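Local coordinates for protein succinate dehydrogenase (Membrane anchor subunit) (PDB 7D6V) that probably couples succinate oxidation to quinone reduction as the membrane anchor subunit of a succinate dehydrogenase, carrying a Rieske-type iron-sulfur cluster, at residues C[119-124]-C[150-155]. Sequence-based numbering, arbitrary orientation.
Sequences KAYYRS and ILQNIH. With PEV ((1S)-2-{[(2-aminoethoxy)(hydroxy)phosphoryl]oxy}-1-[(palmitoyloxy)methyl]ethyl stearate), chain I; FES (Fe2/s2 (inorganic) cluster), chain J.
A buried pair of side-chain hydrogen bonds joins the end of helix 115-124 to the 3-10 segment 151-153 between helices 147-150 and 155-175: the amide nitrogen of Q152 is held between the hydroxyls of Y121 and Y122. Q152 NE2 donates to Y122 OH at 2.9 Å, in a bent bond (133°) tilted from the amide plane, and to Y121 OH at 3.2 Å, straighter and close to that plane. The two phenols reach in from the helix side, the Y121 ring plane 20° from that of the amide and the Y122 ring about perpendicular to it. With chi1 at 60°, Y121 CG is flanked by backbone N and C, and this rotation brings the hydroxyl to the amide nitrogen. Outside the pair, Y121 OH bonds to L112 O and Y122 OH to E144 OE1, so each hydroxyl has a second partner. Lipid lines this contact: PEV C38 lies over one face of the Y121 ring, offset toward the rim, 3.8 Å from Y121 CD2, PEV C35 is near the edge of Y122, and the chain passes beside the Q152 amide around PEV C21. Just beyond, H155 NE2 binds iron at 2.5 Å (FES FE2), with C206 on the same cluster, while I150, L151 and I154 touch ubiquinone-1. The 150-154 stretch and the start of helix 155-175 together border lipid, quinone and a Rieske-type two-iron cluster with histidine ligation.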
ATOM      1  N   LYS C 119      11.169 -20.243  17.152  1.00 11.91           N
ATOM      2  CA  LYS C 119      11.862 -19.361  16.220  1.00 11.91           C
ATOM      3  C   LYS C 119      13.363 -19.383  16.461  1.00 11.91           C
ATOM      4  O   LYS C 119      14.158 -19.576  15.528  1.00 11.91           O
ATOM      5  CB  LYS C 119      11.333 -17.936  16.360  1.00 11.91           C
ATOM      6  CG  LYS C 119      12.019 -16.946  15.446  1.00 11.91           C
ATOM      7  CD  LYS C 119      11.537 -15.533  15.675  1.00 11.91           C
ATOM      8  CE  LYS C 119      12.501 -14.769  16.550  1.00 11.91           C
ATOM      9  NZ  LYS C 119      13.733 -14.412  15.800  1.00 11.91           N
ATOM     10  N   ALA C 120      13.764 -19.207  17.722  1.00 11.94           N
ATOM     11  CA  ALA C 120      15.175 -19.088  18.060  1.00 11.94           C
ATOM     12  C   ALA C 120      15.956 -20.318  17.623  1.00 11.94           C
ATOM     13  O   ALA C 120      16.962 -20.205  16.917  1.00 11.94           O
ATOM     14  CB  ALA C 120      15.334 -18.849  19.560  1.00 11.94           C
ATOM     15  N   TYR C 121      15.495 -21.513  18.000  1.00 12.66           N
ATOM     16  CA  TYR C 121      16.315 -22.665  17.654  1.00 12.66           C
ATOM     17  C   TYR C 121      16.068 -23.182  16.241  1.00 12.66           C
ATOM     18  O   TYR C 121      16.986 -23.766  15.671  1.00 12.66           O
ATOM     19  CB  TYR C 121      16.186 -23.807  18.677  1.00 12.66           C
ATOM     20  CG  TYR C 121      14.829 -24.422  18.927  1.00 12.66           C
ATOM     21  CD1 TYR C 121      14.193 -24.257  20.147  1.00 12.66           C
ATOM     22  CD2 TYR C 121      14.205 -25.200  17.964  1.00 12.66           C
ATOM     23  CE1 TYR C 121      12.969 -24.829  20.394  1.00 12.66           C
ATOM     24  CE2 TYR C 121      12.976 -25.772  18.200  1.00 12.66           C
ATOM     25  CZ  TYR C 121      12.364 -25.583  19.417  1.00 12.66           C
ATOM     26  OH  TYR C 121      11.141 -26.153  19.661  1.00 12.66           O
ATOM     27  N   TYR C 122      14.905 -22.932  15.631  1.00 12.31           N
ATOM     28  CA  TYR C 122      14.760 -23.235  14.212  1.00 12.31           C
ATOM     29  C   TYR C 122      15.738 -22.414  13.387  1.00 12.31           C
ATOM     30  O   TYR C 122      16.256 -22.888  12.372  1.00 12.31           O
ATOM     31  CB  TYR C 122      13.329 -22.967  13.742  1.00 12.31           C
ATOM     32  CG  TYR C 122      12.306 -23.985  14.178  1.00 12.31           C
ATOM     33  CD1 TYR C 122      12.666 -25.297  14.435  1.00 12.31           C
ATOM     34  CD2 TYR C 122      10.975 -23.633  14.322  1.00 12.31           C
ATOM     35  CE1 TYR C 122      11.731 -26.222  14.837  1.00 12.31           C
ATOM     36  CE2 TYR C 122      10.035 -24.549  14.721  1.00 12.31           C
ATOM     37  CZ  TYR C 122      10.417 -25.842  14.977  1.00 12.31           C
ATOM     38  OH  TYR C 122       9.476 -26.758  15.374  1.00 12.31           O
ATOM     39  N   ARG C 123      15.995 -21.171  13.800  1.00 12.44           N
ATOM     40  CA  ARG C 123      17.022 -20.382  13.131  1.00 12.44           C
ATOM     41  C   ARG C 123      18.423 -20.878  13.474  1.00 12.44           C
ATOM     42  O   ARG C 123      19.262 -21.056  12.585  1.00 12.44           O
ATOM     43  CB  ARG C 123      16.873 -18.908  13.498  1.00 12.44           C
ATOM     44  CG  ARG C 123      15.727 -18.205  12.811  1.00 12.44           C
ATOM     45  CD  ARG C 123      16.073 -16.758  12.562  1.00 12.44           C
ATOM     46  NE  ARG C 123      14.900 -15.947  12.265  1.00 12.44           N
ATOM     47  CZ  ARG C 123      14.957 -14.682  11.867  1.00 12.44           C
ATOM     48  NH1 ARG C 123      16.131 -14.090  11.713  1.00 12.44           N
ATOM     49  NH2 ARG C 123      13.843 -14.012  11.618  1.00 12.44           N
ATOM     50  N   SER C 124      18.693 -21.120  14.758  1.00 13.70           N
ATOM     51  CA  SER C 124      20.063 -21.291  15.229  1.00 13.70           C
ATOM     52  C   SER C 124      20.589 -22.715  15.073  1.00 13.70           C
ATOM     53  O   SER C 124      21.704 -22.910  14.582  1.00 13.70           O
ATOM     54  CB  SER C 124      20.162 -20.863  16.694  1.00 13.70           C
ATOM     55  OG  SER C 124      19.750 -19.521  16.857  1.00 13.70           O
ATOM     56  N   ILE C 150       4.842 -31.908  14.580  1.00 15.48           N
ATOM     57  CA  ILE C 150       3.416 -31.638  14.721  1.00 15.48           C
ATOM     58  C   ILE C 150       3.019 -31.558  16.190  1.00 15.48           C
ATOM     59  O   ILE C 150       1.969 -30.996  16.517  1.00 15.48           O
ATOM     60  CB  ILE C 150       2.585 -32.704  13.974  1.00 15.48           C
ATOM     61  CG1 ILE C 150       1.125 -32.273  13.815  1.00 15.48           C
ATOM     62  CG2 ILE C 150       2.627 -34.024  14.704  1.00 15.48           C
ATOM     63  CD1 ILE C 150       0.920 -31.120  12.884  1.00 15.48           C
ATOM     64  N   LEU C 151       3.850 -32.087  17.088  1.00 15.06           N
ATOM     65  CA  LEU C 151       3.549 -32.099  18.513  1.00 15.06           C
ATOM     66  C   LEU C 151       3.750 -30.745  19.175  1.00 15.06           C
ATOM     67  O   LEU C 151       3.443 -30.609  20.360  1.00 15.06           O
ATOM     68  CB  LEU C 151       4.410 -33.143  19.221  1.00 15.06           C
ATOM     69  CG  LEU C 151       4.134 -34.606  18.876  1.00 15.06           C
ATOM     70  CD1 LEU C 151       5.158 -35.508  19.532  1.00 15.06           C
ATOM     71  CD2 LEU C 151       2.732 -35.002  19.289  1.00 15.06           C
ATOM     72  N   GLN C 152       4.254 -29.747  18.452  1.00 13.78           N
ATOM     73  CA  GLN C 152       4.391 -28.411  19.015  1.00 13.78           C
ATOM     74  C   GLN C 152       3.051 -27.727  19.235  1.00 13.78           C
ATOM     75  O   GLN C 152       3.019 -26.648  19.834  1.00 13.78           O
ATOM     76  CB  GLN C 152       5.264 -27.544  18.110  1.00 13.78           C
ATOM     77  CG  GLN C 152       6.574 -28.186  17.709  1.00 13.78           C
ATOM     78  CD  GLN C 152       7.715 -27.774  18.605  1.00 13.78           C
ATOM     79  OE1 GLN C 152       7.522 -27.514  19.787  1.00 13.78           O
ATOM     80  NE2 GLN C 152       8.915 -27.716  18.046  1.00 13.78           N
ATOM     81  N   ASN C 153       1.957 -28.321  18.768  1.00 13.64           N
ATOM     82  CA  ASN C 153       0.630 -27.732  18.863  1.00 13.64           C
ATOM     83  C   ASN C 153      -0.043 -27.972  20.207  1.00 13.64           C
ATOM     84  O   ASN C 153      -1.160 -27.489  20.412  1.00 13.64           O
ATOM     85  CB  ASN C 153      -0.257 -28.271  17.740  1.00 13.64           C
ATOM     86  CG  ASN C 153       0.194 -27.814  16.372  1.00 13.64           C
ATOM     87  OD1 ASN C 153       0.055 -26.645  16.021  1.00 13.64           O
ATOM     88  ND2 ASN C 153       0.735 -28.735  15.591  1.00 13.64           N
ATOM     89  N   ILE C 154       0.597 -28.694  21.120  1.00 12.74           N
ATOM     90  CA  ILE C 154       0.047 -28.924  22.448  1.00 12.74           C
ATOM     91  C   ILE C 154       0.640 -27.952  23.468  1.00 12.74           C
ATOM     92  O   ILE C 154       0.635 -28.232  24.664  1.00 12.74           O
ATOM     93  CB  ILE C 154       0.237 -30.379  22.897  1.00 12.74           C
ATOM     94  CG1 ILE C 154       1.722 -30.727  22.959  1.00 12.74           C
ATOM     95  CG2 ILE C 154      -0.490 -31.321  21.965  1.00 12.74           C
ATOM     96  CD1 ILE C 154       1.995 -32.145  23.378  1.00 12.74           C
ATOM     97  N   HIS C 155       1.158 -26.815  23.005  1.00 11.21           N
ATOM     98  CA  HIS C 155       1.835 -25.877  23.889  1.00 11.21           C
ATOM     99  C   HIS C 155       0.914 -25.326  24.972  1.00 11.21           C
ATOM    100  O   HIS C 155       1.381 -24.992  26.065  1.00 11.21           O
ATOM    101  CB  HIS C 155       2.429 -24.738  23.066  1.00 11.21           C
ATOM    102  CG  HIS C 155       3.186 -23.740  23.878  1.00 11.21           C
ATOM    103  ND1 HIS C 155       4.198 -24.098  24.741  1.00 11.21           N
ATOM    104  CD2 HIS C 155       3.071 -22.397  23.970  1.00 11.21           C
ATOM    105  CE1 HIS C 155       4.678 -23.017  25.324  1.00 11.21           C
ATOM    106  NE2 HIS C 155       4.013 -21.972  24.872  1.00 11.21           N
TER
HETATM  107  C48 PEV I 302      15.344 -22.273  28.273  1.00 18.60           C
HETATM  108  C47 PEV I 302      15.443 -23.792  28.182  1.00 18.60           C
HETATM  109  C46 PEV I 302      14.922 -24.286  26.839  1.00 18.60           C
HETATM  110  C45 PEV I 302      15.977 -24.103  25.755  1.00 18.60           C
HETATM  111  C44 PEV I 302      15.902 -25.203  24.705  1.00 18.60           C
HETATM  112  C43 PEV I 302      16.650 -24.823  23.434  1.00 18.60           C
HETATM  113  C42 PEV I 302      17.367 -26.028  22.847  1.00 18.60           C
HETATM  114  C41 PEV I 302      16.616 -26.575  21.643  1.00 18.60           C
HETATM  115  C40 PEV I 302      17.530 -27.378  20.732  1.00 18.60           C
HETATM  116  C39 PEV I 302      16.854 -28.663  20.290  1.00 18.60           C
HETATM  117  C38 PEV I 302      15.867 -28.373  19.169  1.00 18.60           C
HETATM  118  C37 PEV I 302      16.550 -28.434  17.810  1.00 18.60           C
HETATM  119  C36 PEV I 302      15.776 -29.316  16.847  1.00 18.60           C
HETATM  120  C35 PEV I 302      14.885 -28.481  15.938  1.00 18.60           C
HETATM  121  C34 PEV I 302      14.655 -29.196  14.616  1.00 18.60           C
HETATM  122  C33 PEV I 302      14.223 -30.636  14.843  1.00 18.60           C
HETATM  123  C32 PEV I 302      14.599 -31.501  13.652  1.00 18.60           C
HETATM  124  C31 PEV I 302      13.445 -31.600  12.670  1.00 18.60           C
HETATM  125  O31 PEV I 302      13.074 -30.635  12.095  1.00 18.60           O
HETATM  126  O2  PEV I 302      12.830 -32.829  12.444  1.00 18.60           O
HETATM  127  C2  PEV I 302      13.059 -33.317  11.158  1.00 18.60           C
HETATM  128  C1  PEV I 302      11.840 -33.005  10.302  1.00 18.60           C
HETATM  129  O3P PEV I 302      12.053 -31.776   9.670  1.00 18.60           O
HETATM  130  P   PEV I 302      12.099 -31.732   8.024  1.00 18.60           P
HETATM  131  O1P PEV I 302      13.462 -32.146   7.533  1.00 18.60           O
HETATM  132  O2P PEV I 302      11.791 -30.332   7.555  1.00 18.60           O
HETATM  133  O4P PEV I 302      10.981 -32.786   7.437  1.00 18.60           O
HETATM  134  C4  PEV I 302      11.413 -34.036   6.984  1.00 18.60           C
HETATM  135  C5  PEV I 302      10.358 -35.071   7.365  1.00 18.60           C
HETATM  136  N6  PEV I 302      10.944 -36.398   7.399  1.00 18.60           N
HETATM  137  C3  PEV I 302      13.295 -34.823  11.229  1.00 18.60           C
HETATM  138  O3  PEV I 302      14.226 -35.052  12.247  1.00 18.60           O
HETATM  139  C11 PEV I 302      13.704 -35.695  13.373  1.00 18.60           C
HETATM  140  O11 PEV I 302      13.245 -36.782  13.278  1.00 18.60           O
HETATM  141  C12 PEV I 302      13.712 -34.992  14.727  1.00 18.60           C
HETATM  142  C13 PEV I 302      14.239 -35.894  15.839  1.00 18.60           C
HETATM  143  C14 PEV I 302      14.722 -35.094  17.044  1.00 18.60           C
HETATM  144  C15 PEV I 302      13.708 -34.043  17.488  1.00 18.60           C
HETATM  145  C16 PEV I 302      13.274 -34.263  18.933  1.00 18.60           C
HETATM  146  C17 PEV I 302      13.114 -32.972  19.735  1.00 18.60           C
HETATM  147  C18 PEV I 302      13.358 -31.705  18.916  1.00 18.60           C
HETATM  148  C19 PEV I 302      12.184 -30.726  18.960  1.00 18.60           C
HETATM  149  C20 PEV I 302      10.948 -31.294  19.655  1.00 18.60           C
HETATM  150  C21 PEV I 302      10.003 -30.192  20.126  1.00 18.60           C
HETATM  151  C22 PEV I 302       9.060 -30.668  21.227  1.00 18.60           C
HETATM  152  C23 PEV I 302       7.706 -31.143  20.707  1.00 18.60           C
HETATM  153  C24 PEV I 302       7.213 -32.346  21.501  1.00 18.60           C
HETATM  154  C25 PEV I 302       6.571 -31.939  22.823  1.00 18.60           C
HETATM  155  C26 PEV I 302       7.276 -32.573  24.017  1.00 18.60           C
HETATM  156 FE1  FES J 303       6.169 -18.480  24.476  1.00 12.80          FE
HETATM  157 FE2  FES J 303       3.862 -19.501  25.410  1.00 12.80          FE
HETATM  158  S1  FES J 303       4.308 -18.835  23.362  1.00 12.80           S
HETATM  159  S2  FES J 303       5.696 -19.075  26.539  1.00 12.80           S